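Local coordinates for protein putative glycerophosphodiester phosphodiesterase (Galdieria sulphuraria, PDB 2O55) that is a putative member of the glycerophosphodiester phosphodiesterase family and folds as a TIM barrel, at residues E119-E124 against S148-A153; Q129-L134 against A155-L160; E228-C233 against F247-F252. All blocks are in the same frame, centred on the assembly; numbering follows the deposited sequence.

Interaction 1 of 3, residues E119-E124 against S148-A153; sequences EWKRKE and SFHHEA. With SO4 (sulfate ion), chain D; SO4 (sulfate ion), chain C.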
loop_
_atom_site.group_PDB
_atom_site.type_symbol
_atom_site.label_atom_id
_atom_site.label_comp_id
_atom_site.label_asym_id
_atom_site.label_seq_id
_atom_site.Cartn_x
_atom_site.Cartn_y
_atom_site.Cartn_z
ATOM N N GLU A 119 8.820 5.654 -12.448
ATOM C CA GLU A 119 10.281 5.633 -12.332
ATOM C C GLU A 119 10.884 4.982 -11.069
ATOM O O GLU A 119 12.020 5.269 -10.667
ATOM C CB GLU A 119 10.821 7.054 -12.508
ATOM C CG GLU A 119 10.516 7.988 -11.344
ATOM C CD GLU A 119 11.557 9.088 -11.243
ATOM O OE1 GLU A 119 12.320 9.091 -10.244
ATOM O OE2 GLU A 119 11.637 9.927 -12.186
ATOM N N TRP A 120 10.114 4.107 -10.440
ATOM C CA TRP A 120 10.691 3.176 -9.488
ATOM C C TRP A 120 11.460 2.129 -10.264
ATOM O O TRP A 120 12.352 1.482 -9.734
ATOM C CB TRP A 120 9.604 2.530 -8.646
ATOM C CG TRP A 120 8.844 3.552 -7.905
ATOM C CD1 TRP A 120 7.616 4.035 -8.222
ATOM C CD2 TRP A 120 9.270 4.264 -6.745
ATOM N NE1 TRP A 120 7.232 4.988 -7.319
ATOM C CE2 TRP A 120 8.231 5.161 -6.404
ATOM C CE3 TRP A 120 10.426 4.227 -5.953
ATOM C CZ2 TRP A 120 8.301 6.019 -5.314
ATOM C CZ3 TRP A 120 10.499 5.083 -4.849
ATOM C CH2 TRP A 120 9.431 5.972 -4.546
ATOM N N LYS A 121 11.111 1.993 -11.537
ATOM C CA LYS A 121 11.692 0.986 -12.389
ATOM C C LYS A 121 13.053 1.478 -12.834
ATOM O O LYS A 121 13.928 0.668 -13.144
ATOM C CB LYS A 121 10.792 0.764 -13.598
ATOM C CG LYS A 121 10.309 -0.678 -13.796
ATOM C CD LYS A 121 9.322 -0.703 -15.016
ATOM C CE LYS A 121 8.743 -2.105 -15.195
ATOM N NZ LYS A 121 9.866 -3.078 -15.685
ATOM N N ARG A 122 13.234 2.803 -12.834
ATOM C CA ARG A 122 14.454 3.438 -13.354
ATOM C C ARG A 122 15.743 3.145 -12.564
ATOM O O ARG A 122 15.804 3.307 -11.330
ATOM C CB ARG A 122 14.274 4.949 -13.507
ATOM C CG ARG A 122 14.884 5.503 -14.802
ATOM C CD ARG A 122 15.434 6.925 -14.649
ATOM N NE ARG A 122 14.679 7.730 -13.678
ATOM C CZ ARG A 122 15.109 8.872 -13.142
ATOM N NH1 ARG A 122 16.300 9.369 -13.467
ATOM N NH2 ARG A 122 14.352 9.521 -12.271
ATOM N N LYS A 123 16.763 2.719 -13.314
ATOM C CA LYS A 123 18.098 2.391 -12.793
ATOM C C LYS A 123 18.908 3.655 -12.442
ATOM O O LYS A 123 18.945 4.637 -13.215
ATOM C CB LYS A 123 18.860 1.458 -13.756
ATOM C CG LYS A 123 18.316 -0.009 -13.818
ATOM C CD LYS A 123 19.425 -1.061 -14.021
ATOM C CE LYS A 123 20.688 -0.432 -14.614
ATOM N NZ LYS A 123 21.459 -1.365 -15.482
ATOM N N GLU A 124 19.636 3.548 -11.317
ATOM C CA GLU A 124 19.598 4.588 -10.266
ATOM C C GLU A 124 19.379 6.069 -10.628
ATOM O O GLU A 124 20.181 6.734 -11.277
ATOM C CB GLU A 124 20.672 4.386 -9.160
ATOM C CG GLU A 124 20.279 4.981 -7.756
ATOM C CD GLU A 124 19.196 4.197 -7.018
ATOM O OE1 GLU A 124 18.188 4.782 -6.604
ATOM O OE2 GLU A 124 19.356 2.992 -6.826
ATOM N N SER A 148 4.547 -3.642 -5.231
ATOM C CA SER A 148 4.402 -3.114 -6.573
ATOM C C SER A 148 3.776 -4.146 -7.491
ATOM O O SER A 148 3.861 -5.355 -7.234
ATOM C CB SER A 148 5.765 -2.711 -7.113
ATOM O OG SER A 148 5.653 -2.183 -8.417
ATOM N N PHE A 149 3.130 -3.658 -8.549
ATOM C CA PHE A 149 2.744 -4.500 -9.673
ATOM C C PHE A 149 3.932 -4.814 -10.531
ATOM O O PHE A 149 3.988 -5.877 -11.143
ATOM C CB PHE A 149 1.671 -3.835 -10.508
ATOM C CG PHE A 149 0.365 -3.833 -9.845
ATOM C CD1 PHE A 149 -0.193 -2.652 -9.392
ATOM C CD2 PHE A 149 -0.292 -5.032 -9.587
ATOM C CE1 PHE A 149 -1.420 -2.656 -8.743
ATOM C CE2 PHE A 149 -1.514 -5.036 -8.930
ATOM C CZ PHE A 149 -2.078 -3.842 -8.517
ATOM N N HIS A 150 4.893 -3.899 -10.551
ATOM C CA HIS A 150 6.114 -4.049 -11.321
ATOM C C HIS A 150 7.265 -4.547 -10.449
ATOM O O HIS A 150 7.858 -3.786 -9.703
ATOM C CB HIS A 150 6.428 -2.712 -11.955
ATOM C CG HIS A 150 5.217 -2.033 -12.498
ATOM N ND1 HIS A 150 4.652 -2.381 -13.707
ATOM C CD2 HIS A 150 4.445 -1.044 -11.987
ATOM C CE1 HIS A 150 3.592 -1.621 -13.925
ATOM N NE2 HIS A 150 3.442 -0.806 -12.893
ATOM N N HIS A 151 7.582 -5.831 -10.561
ATOM C CA HIS A 151 8.471 -6.482 -9.597
ATOM C C HIS A 151 9.931 -6.153 -9.764
ATOM O O HIS A 151 10.739 -6.355 -8.844
ATOM C CB HIS A 151 8.198 -7.989 -9.527
ATOM C CG HIS A 151 6.744 -8.298 -9.324
ATOM N ND1 HIS A 151 6.039 -9.171 -10.129
ATOM C CD2 HIS A 151 5.840 -7.771 -8.457
ATOM C CE1 HIS A 151 4.773 -9.192 -9.746
ATOM N NE2 HIS A 151 4.626 -8.350 -8.732
ATOM N N GLU A 152 10.275 -5.602 -10.916
ATOM C CA GLU A 152 11.622 -5.149 -11.108
ATOM C C GLU A 152 11.943 -4.033 -10.158
ATOM O O GLU A 152 13.080 -3.915 -9.743
ATOM C CB GLU A 152 11.859 -4.672 -12.522
ATOM C CG GLU A 152 13.310 -4.856 -12.913
ATOM C CD GLU A 152 13.754 -3.894 -14.003
ATOM O OE1 GLU A 152 14.502 -2.929 -13.672
ATOM O OE2 GLU A 152 13.354 -4.099 -15.182
ATOM N N ALA A 153 10.948 -3.220 -9.804
ATOM C CA ALA A 153 11.184 -2.068 -8.922
ATOM C C ALA A 153 11.636 -2.525 -7.534
ATOM O O ALA A 153 12.540 -1.935 -6.925
ATOM C CB ALA A 153 9.954 -1.187 -8.830
HETATM S S SO4 D . 8.086 -5.908 -14.314
HETATM O O1 SO4 D . 9.353 -6.444 -13.842
HETATM O O2 SO4 D . 7.922 -6.069 -15.759
HETATM O O3 SO4 D . 7.009 -6.587 -13.575
HETATM O O4 SO4 D . 8.104 -4.477 -14.052
HETATM S S SO4 C . 1.530 1.386 -11.091
HETATM O O1 SO4 C . 1.314 0.704 -12.361
HETATM O O2 SO4 C . 0.533 2.444 -10.946
HETATM O O3 SO4 C . 1.414 0.428 -9.984
HETATM O O4 SO4 C . 2.864 1.972 -11.079
#

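Interaction 2 of 3, residues Q129-L134 against A155-L160; sequences QRLLLL and AHLKAL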
loop_
_atom_site.group_PDB
_atom_site.type_symbol
_atom_site.label_atom_id
_atom_site.label_comp_id
_atom_site.label_asym_id
_atom_site.label_seq_id
_atom_site.Cartn_x
_atom_site.Cartn_y
_atom_site.Cartn_z
ATOM N N GLN A 129 17.518 4.634 -2.781
ATOM C CA GLN A 129 18.321 5.025 -1.640
ATOM C C GLN A 129 17.676 6.128 -0.841
ATOM O O GLN A 129 17.786 6.145 0.376
ATOM C CB GLN A 129 19.683 5.490 -2.087
ATOM C CG GLN A 129 20.736 4.447 -1.857
ATOM C CD GLN A 129 21.964 4.700 -2.712
ATOM O OE1 GLN A 129 21.856 4.931 -3.932
ATOM N NE2 GLN A 129 23.141 4.668 -2.083
ATOM N N ARG A 130 17.019 7.059 -1.530
ATOM C CA ARG A 130 16.326 8.157 -0.868
ATOM C C ARG A 130 15.272 7.550 0.023
ATOM O O ARG A 130 15.114 7.953 1.180
ATOM C CB ARG A 130 15.684 9.115 -1.882
ATOM C CG ARG A 130 15.052 10.374 -1.247
ATOM C CD ARG A 130 14.962 11.552 -2.228
ATOM N NE ARG A 130 16.241 11.795 -2.903
ATOM C CZ ARG A 130 16.501 11.503 -4.179
ATOM N NH1 ARG A 130 15.553 10.975 -4.945
ATOM N NH2 ARG A 130 17.713 11.744 -4.685
ATOM N N LEU A 131 14.576 6.555 -0.523
ATOM C CA LEU A 131 13.542 5.880 0.213
ATOM C C LEU A 131 14.121 5.172 1.429
ATOM O O LEU A 131 13.633 5.355 2.552
ATOM C CB LEU A 131 12.799 4.891 -0.687
ATOM C CG LEU A 131 11.640 4.075 -0.086
ATOM C CD1 LEU A 131 10.685 4.962 0.674
ATOM C CD2 LEU A 131 10.898 3.289 -1.146
ATOM N N LEU A 132 15.163 4.378 1.209
ATOM C CA LEU A 132 15.641 3.483 2.242
ATOM C C LEU A 132 16.199 4.255 3.411
ATOM O O LEU A 132 15.850 3.957 4.561
ATOM C CB LEU A 132 16.671 2.498 1.687
ATOM C CG LEU A 132 16.116 1.420 0.749
ATOM C CD1 LEU A 132 17.233 0.530 0.210
ATOM C CD2 LEU A 132 15.064 0.605 1.475
ATOM N N LEU A 133 17.035 5.252 3.102
ATOM C CA LEU A 133 17.676 6.105 4.097
ATOM C C LEU A 133 16.663 6.847 4.917
ATOM O O LEU A 133 16.877 7.059 6.115
ATOM C CB LEU A 133 18.590 7.123 3.442
ATOM C CG LEU A 133 19.916 6.655 2.851
ATOM C CD1 LEU A 133 21.056 7.481 3.488
ATOM C CD2 LEU A 133 20.169 5.139 3.022
ATOM N N LEU A 134 15.569 7.249 4.254
ATOM C CA LEU A 134 14.424 7.873 4.918
ATOM C C LEU A 134 13.820 6.896 5.909
ATOM O O LEU A 134 13.716 7.209 7.100
ATOM C CB LEU A 134 13.374 8.346 3.923
ATOM C CG LEU A 134 12.189 9.159 4.489
ATOM C CD1 LEU A 134 12.590 10.138 5.612
ATOM C CD2 LEU A 134 11.425 9.915 3.383
ATOM N N ALA A 155 13.146 -5.409 -6.865
ATOM C CA ALA A 155 14.505 -5.957 -6.979
ATOM C C ALA A 155 15.597 -4.912 -6.699
ATOM O O ALA A 155 16.631 -5.217 -6.120
ATOM C CB ALA A 155 14.694 -6.573 -8.331
ATOM N N HIS A 156 15.332 -3.675 -7.099
ATOM C CA HIS A 156 16.250 -2.567 -6.908
ATOM C C HIS A 156 16.402 -2.229 -5.435
ATOM O O HIS A 156 17.488 -1.846 -4.990
ATOM C CB HIS A 156 15.770 -1.336 -7.677
ATOM C CG HIS A 156 15.803 -1.493 -9.174
ATOM N ND1 HIS A 156 16.943 -1.858 -9.866
ATOM C CD2 HIS A 156 14.841 -1.299 -10.112
ATOM C CE1 HIS A 156 16.677 -1.900 -11.161
ATOM N NE2 HIS A 156 15.408 -1.566 -11.337
ATOM N N LEU A 157 15.323 -2.365 -4.674
ATOM C CA LEU A 157 15.421 -2.155 -3.235
ATOM C C LEU A 157 16.271 -3.249 -2.607
ATOM O O LEU A 157 17.297 -2.995 -1.966
ATOM C CB LEU A 157 14.044 -2.152 -2.596
ATOM C CG LEU A 157 13.243 -0.882 -2.861
ATOM C CD1 LEU A 157 11.910 -0.934 -2.109
ATOM C CD2 LEU A 157 14.045 0.371 -2.466
ATOM N N LYS A 158 15.816 -4.475 -2.819
ATOM C CA LYS A 158 16.508 -5.695 -2.449
ATOM C C LYS A 158 18.018 -5.629 -2.769
ATOM O O LYS A 158 18.854 -6.056 -1.964
ATOM C CB LYS A 158 15.833 -6.846 -3.195
ATOM C CG LYS A 158 15.591 -8.030 -2.378
ATOM C CD LYS A 158 14.437 -7.817 -1.471
ATOM C CE LYS A 158 14.660 -8.616 -0.189
ATOM N NZ LYS A 158 13.396 -9.169 0.377
ATOM N N ALA A 159 18.360 -5.070 -3.927
ATOM C CA ALA A 159 19.769 -4.937 -4.317
ATOM C C ALA A 159 20.576 -4.074 -3.333
ATOM O O ALA A 159 21.717 -4.405 -3.009
ATOM C CB ALA A 159 19.901 -4.397 -5.767
ATOM N N LEU A 160 19.972 -2.987 -2.854
ATOM C CA LEU A 160 20.630 -2.076 -1.933
ATOM C C LEU A 160 20.582 -2.608 -0.524
ATOM O O LEU A 160 21.550 -2.536 0.221
ATOM C CB LEU A 160 19.956 -0.716 -1.990
ATOM C CG LEU A 160 20.025 -0.127 -3.400
ATOM C CD1 LEU A 160 19.184 1.149 -3.498
ATOM C CD2 LEU A 160 21.472 0.117 -3.836
#

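Interaction 3 of 3, residues E228-C233 against F247-F252; sequences EDWKKC and FGLMNF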
loop_
_atom_site.group_PDB
_atom_site.type_symbol
_atom_site.label_atom_id
_atom_site.label_comp_id
_atom_site.label_asym_id
_atom_site.label_seq_id
_atom_site.Cartn_x
_atom_site.Cartn_y
_atom_site.Cartn_z
ATOM N N GLU A 228 -20.523 -9.301 2.537
ATOM C CA GLU A 228 -20.582 -10.456 1.658
ATOM C C GLU A 228 -19.191 -10.936 1.205
ATOM O O GLU A 228 -18.935 -12.141 1.094
ATOM C CB GLU A 228 -21.465 -10.142 0.458
ATOM C CG GLU A 228 -22.145 -11.377 -0.115
ATOM C CD GLU A 228 -22.896 -12.203 0.956
ATOM O OE1 GLU A 228 -23.660 -11.602 1.751
ATOM O OE2 GLU A 228 -22.728 -13.451 1.008
ATOM N N ASP A 229 -18.297 -9.980 0.981
ATOM C CA ASP A 229 -16.976 -10.250 0.437
ATOM C C ASP A 229 -16.041 -10.719 1.535
ATOM O O ASP A 229 -15.231 -11.643 1.369
ATOM C CB ASP A 229 -16.431 -8.979 -0.207
ATOM C CG ASP A 229 -17.443 -8.313 -1.103
ATOM O OD1 ASP A 229 -18.125 -9.038 -1.872
ATOM O OD2 ASP A 229 -17.577 -7.071 -1.019
ATOM N N TRP A 230 -16.166 -10.063 2.670
ATOM C CA TRP A 230 -15.412 -10.414 3.842
ATOM C C TRP A 230 -15.685 -11.838 4.267
ATOM O O TRP A 230 -14.786 -12.524 4.726
ATOM C CB TRP A 230 -15.767 -9.428 4.940
ATOM C CG TRP A 230 -15.500 -8.026 4.492
ATOM C CD1 TRP A 230 -14.604 -7.635 3.531
ATOM C CD2 TRP A 230 -16.106 -6.838 4.986
ATOM N NE1 TRP A 230 -14.623 -6.275 3.397
ATOM C CE2 TRP A 230 -15.534 -5.756 4.279
ATOM C CE3 TRP A 230 -17.072 -6.575 5.957
ATOM C CZ2 TRP A 230 -15.900 -4.428 4.514
ATOM C CZ3 TRP A 230 -17.443 -5.259 6.184
ATOM C CH2 TRP A 230 -16.859 -4.203 5.466
ATOM N N LYS A 231 -16.930 -12.270 4.091
ATOM C CA LYS A 231 -17.326 -13.643 4.329
ATOM C C LYS A 231 -16.484 -14.571 3.476
ATOM O O LYS A 231 -15.948 -15.547 3.981
ATOM C CB LYS A 231 -18.825 -13.831 4.070
ATOM C CG LYS A 231 -19.649 -13.950 5.366
ATOM C CD LYS A 231 -21.066 -13.371 5.256
ATOM C CE LYS A 231 -21.984 -13.898 6.357
ATOM N NZ LYS A 231 -22.782 -15.097 5.934
ATOM N N LYS A 232 -16.330 -14.244 2.197
ATOM C CA LYS A 232 -15.501 -15.043 1.290
ATOM C C LYS A 232 -14.022 -14.955 1.663
ATOM O O LYS A 232 -13.321 -15.969 1.691
ATOM C CB LYS A 232 -15.715 -14.630 -0.171
ATOM C CG LYS A 232 -14.967 -15.496 -1.205
ATOM C CD LYS A 232 -15.433 -16.993 -1.160
ATOM C CE LYS A 232 -14.961 -17.819 -2.377
ATOM N NZ LYS A 232 -15.550 -17.334 -3.662
ATOM N N CYS A 233 -13.540 -13.752 1.959
ATOM C CA CYS A 233 -12.181 -13.601 2.471
ATOM C C CYS A 233 -11.829 -14.587 3.572
ATOM O O CYS A 233 -10.811 -15.234 3.471
ATOM C CB CYS A 233 -11.936 -12.179 2.925
ATOM S SG CYS A 233 -11.760 -11.049 1.506
ATOM N N PHE A 247 -13.245 0.264 8.863
ATOM C CA PHE A 247 -14.100 0.368 10.040
ATOM C C PHE A 247 -15.259 -0.635 9.953
ATOM O O PHE A 247 -15.618 -1.269 10.959
ATOM C CB PHE A 247 -14.560 1.819 10.263
ATOM C CG PHE A 247 -13.411 2.809 10.389
ATOM C CD1 PHE A 247 -13.611 4.167 10.172
ATOM C CD2 PHE A 247 -12.106 2.371 10.713
ATOM C CE1 PHE A 247 -12.547 5.070 10.288
ATOM C CE2 PHE A 247 -11.030 3.272 10.823
ATOM C CZ PHE A 247 -11.255 4.615 10.604
ATOM N N GLY A 248 -15.808 -0.806 8.747
ATOM C CA GLY A 248 -16.795 -1.850 8.479
ATOM C C GLY A 248 -16.200 -3.238 8.639
ATOM O O GLY A 248 -16.827 -4.140 9.218
ATOM N N LEU A 249 -14.983 -3.406 8.131
ATOM C CA LEU A 249 -14.279 -4.666 8.236
ATOM C C LEU A 249 -14.003 -5.002 9.690
ATOM O O LEU A 249 -14.244 -6.139 10.102
ATOM C CB LEU A 249 -12.979 -4.650 7.421
ATOM C CG LEU A 249 -12.138 -5.934 7.390
ATOM C CD1 LEU A 249 -13.006 -7.167 7.309
ATOM C CD2 LEU A 249 -11.181 -5.940 6.228
HETATM N N MSE A 250 -13.509 -4.030 10.463
HETATM C CA MSE A 250 -13.274 -4.234 11.889
HETATM C C MSE A 250 -14.573 -4.614 12.601
HETATM O O MSE A 250 -14.608 -5.580 13.368
HETATM C CB MSE A 250 -12.724 -2.967 12.521
HETATM C CG MSE A 250 -11.348 -3.118 13.210
HETATM SE SE MSE A 250 -10.945 -4.745 14.318
HETATM C CE MSE A 250 -9.199 -4.079 15.331
ATOM N N ASN A 251 -15.639 -3.854 12.315
ATOM C CA ASN A 251 -16.956 -4.077 12.909
ATOM C C ASN A 251 -17.480 -5.462 12.600
ATOM O O ASN A 251 -18.076 -6.112 13.458
ATOM C CB ASN A 251 -17.952 -3.012 12.464
ATOM C CG ASN A 251 -17.800 -1.706 13.233
ATOM O OD1 ASN A 251 -16.865 -1.520 14.007
ATOM N ND2 ASN A 251 -18.722 -0.793 13.011
ATOM N N PHE A 252 -17.236 -5.911 11.375
ATOM C CA PHE A 252 -17.482 -7.300 10.991
ATOM C C PHE A 252 -16.687 -8.287 11.875
ATOM O O PHE A 252 -17.276 -9.089 12.612
ATOM C CB PHE A 252 -17.156 -7.504 9.497
ATOM C CG PHE A 252 -17.405 -8.909 9.000
ATOM C CD1 PHE A 252 -18.706 -9.386 8.817
ATOM C CD2 PHE A 252 -16.337 -9.760 8.702
ATOM C CE1 PHE A 252 -18.948 -10.698 8.353
ATOM C CE2 PHE A 252 -16.567 -11.078 8.226
ATOM C CZ PHE A 252 -17.875 -11.541 8.049
#

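Interaction 1 of 3, residues E119-E124 against S148-A153
Trp120 and Ala153 meet through their first side-chain carbons, CB to CB at 3.7 Å, and this small apolar touch brings the loop at 119-124 against the start of helix 151-160. The indole turns away from the helix and goes into the protein beside Leu115 and Leu131. Lys121, next in the loop, runs the other way. Its extended chain passes alongside His150, where CE comes to 4.0 Å from His150 CB, and bends at the end to bring the ammonium towards a sulfate. Glu152 reaches back at the same lysine, but the salt bridge is long, 3.7 Å from OE2 to Lys121 NZ; the other carboxylate oxygen, OE1, is hydrogen-bonded to His156. That sulfate also rests on the helix start, taking a hydrogen bond from His151 N to its O3 (3.2 Å) and a weak one from Glu152 N. The lysine and the helix end would be expected to favour an anion there. His150 points its imidazole at a second sulfate, which lies at the ring edge and in its plane: NE2 donates to O1 at 2.7 Å and 165°. Phe149 CB lies over one ring face, and Tyr172 makes an edge-to-face contact. The turn into the helix is an ST turn, Ser148 OG accepting from His150 N at 2.8 Å. The sulfates probably come from the crystallisation liquor; they lie among loops just beyond the C-terminal ends of parallel strands 110-115 and 144-148, the rim where enzymes of the TIM-barrel fold carry their active sites.

Interaction 2 of 3, residues Q129-L134 against A155-L160
Leu132, Leu157 and Leu160 share the apolar contact about equally. The CD1 methyl of Leu132 goes to Leu160, 3.7 Å from its CB, while its fork, CG, and its CD2 face Leu157 CD2 (CG at 4.0 Å); the latter two side chains cross obliquely. Leu157 starts out along the flank of its helix; chi1 of -74° swings CG anti to the carbonyl carbon, and the extended chain beyond carries the methyls into the interface. From there CD1 also approaches Leu131 CD2, a looser touch at 4.4 Å. Tyr146, on strand 144-148, packs against all three of Leu131, Leu132 and Leu157, closing the cluster on its inner side. The two helices are successive members of a TIM barrel's outer layer: helix 127-136 follows strand 110-115 and precedes strand 144-148 in the chain, and helix 151-160 likewise connects 144-148 to 165-169 in beta-alpha-beta order. They pass at 10.5 Å between the axes of the short segments, with a signed crossing angle of -57°. A mixed contact of polar residue and leucine lies towards solvent. Here the aliphatic part of Gln129 meets Leu160 at about a right angle, CG to CD1 at 4.0 Å, and the same methyl lies 3.9 Å from Gln129 N. Polar bonding lies elsewhere on these helices, as where Lys158 NZ donates to the carbonyls of Val164 and Asp189.

Interaction 3 of 3, residues E228-C233 against F247-F252
Trp230 lays one face of its indole along helix 247-252 and so dominates the contact. With chi1 at -57°, the side chain sends its ring across the gap between the helices. Leu249 sits over that face at two points. Its CA makes a CH-pi contact 3.8 Å from the centroid of the six-membered ring, only 13° off the normal, while CD1 lies 3.9 Å from Trp230 CG, towards the five-membered ring. The far end of the indole comes up to the backbone at Gly248, where CZ3 is 3.3 Å from Gly248 O; the residue has no side chain to intervene, and its N is hydrogen-bonded to Glu18. Phe252 completes the grip. Its CB packs at 3.7 Å from Trp230 CE3, and its ring turns back so that Trp230 CB lies over the face, 4.1 Å from the centroid, in a second CH-pi contact. The two aromatic rings themselves meet obliquely, with planes at 51°. On the other edge of the indole, NE1 is buried and donates to Asp225, which should help to fix the ring's rotation. Lys231, one residue on, adds an aliphatic touch: CG lies 4.0 Å from Phe252 CZ, and the chain then bends away. Cys233 and Leu249 both touch Ile241 on strand 240-243, which links the two helices. The Trp230-Phe252 aromatic pair and its CH-pi contacts thus join the last two helices, which come before and after strand 240-243 in the chain; that strand pairs with strand 8-12 and closes the barrel, as in a TIM barrel.

In the fold
Interactions 1 and 2 form one continuous region, their centres 11 Å apart, because both draw on helix 151-160: its first turn serves the sulfate-binding rim and its later turns the outer packing. His156 joins them, its NE2 lying 3.2 Å from Lys121 O in a weak hydrogen bond, and Leu160 touches Glu124. Interaction 3 stands apart, on the opposite side of the chain's centre, with centre-to-centre distances of 33 Å to interaction 1 and 35 Å to interaction 2. The sulfates belong to interaction 1 alone. The two helix pairs cross at similar angles, -57° and -60° between the axes of the short segments, but with different side chains: leucines in one, aromatic rings in the other.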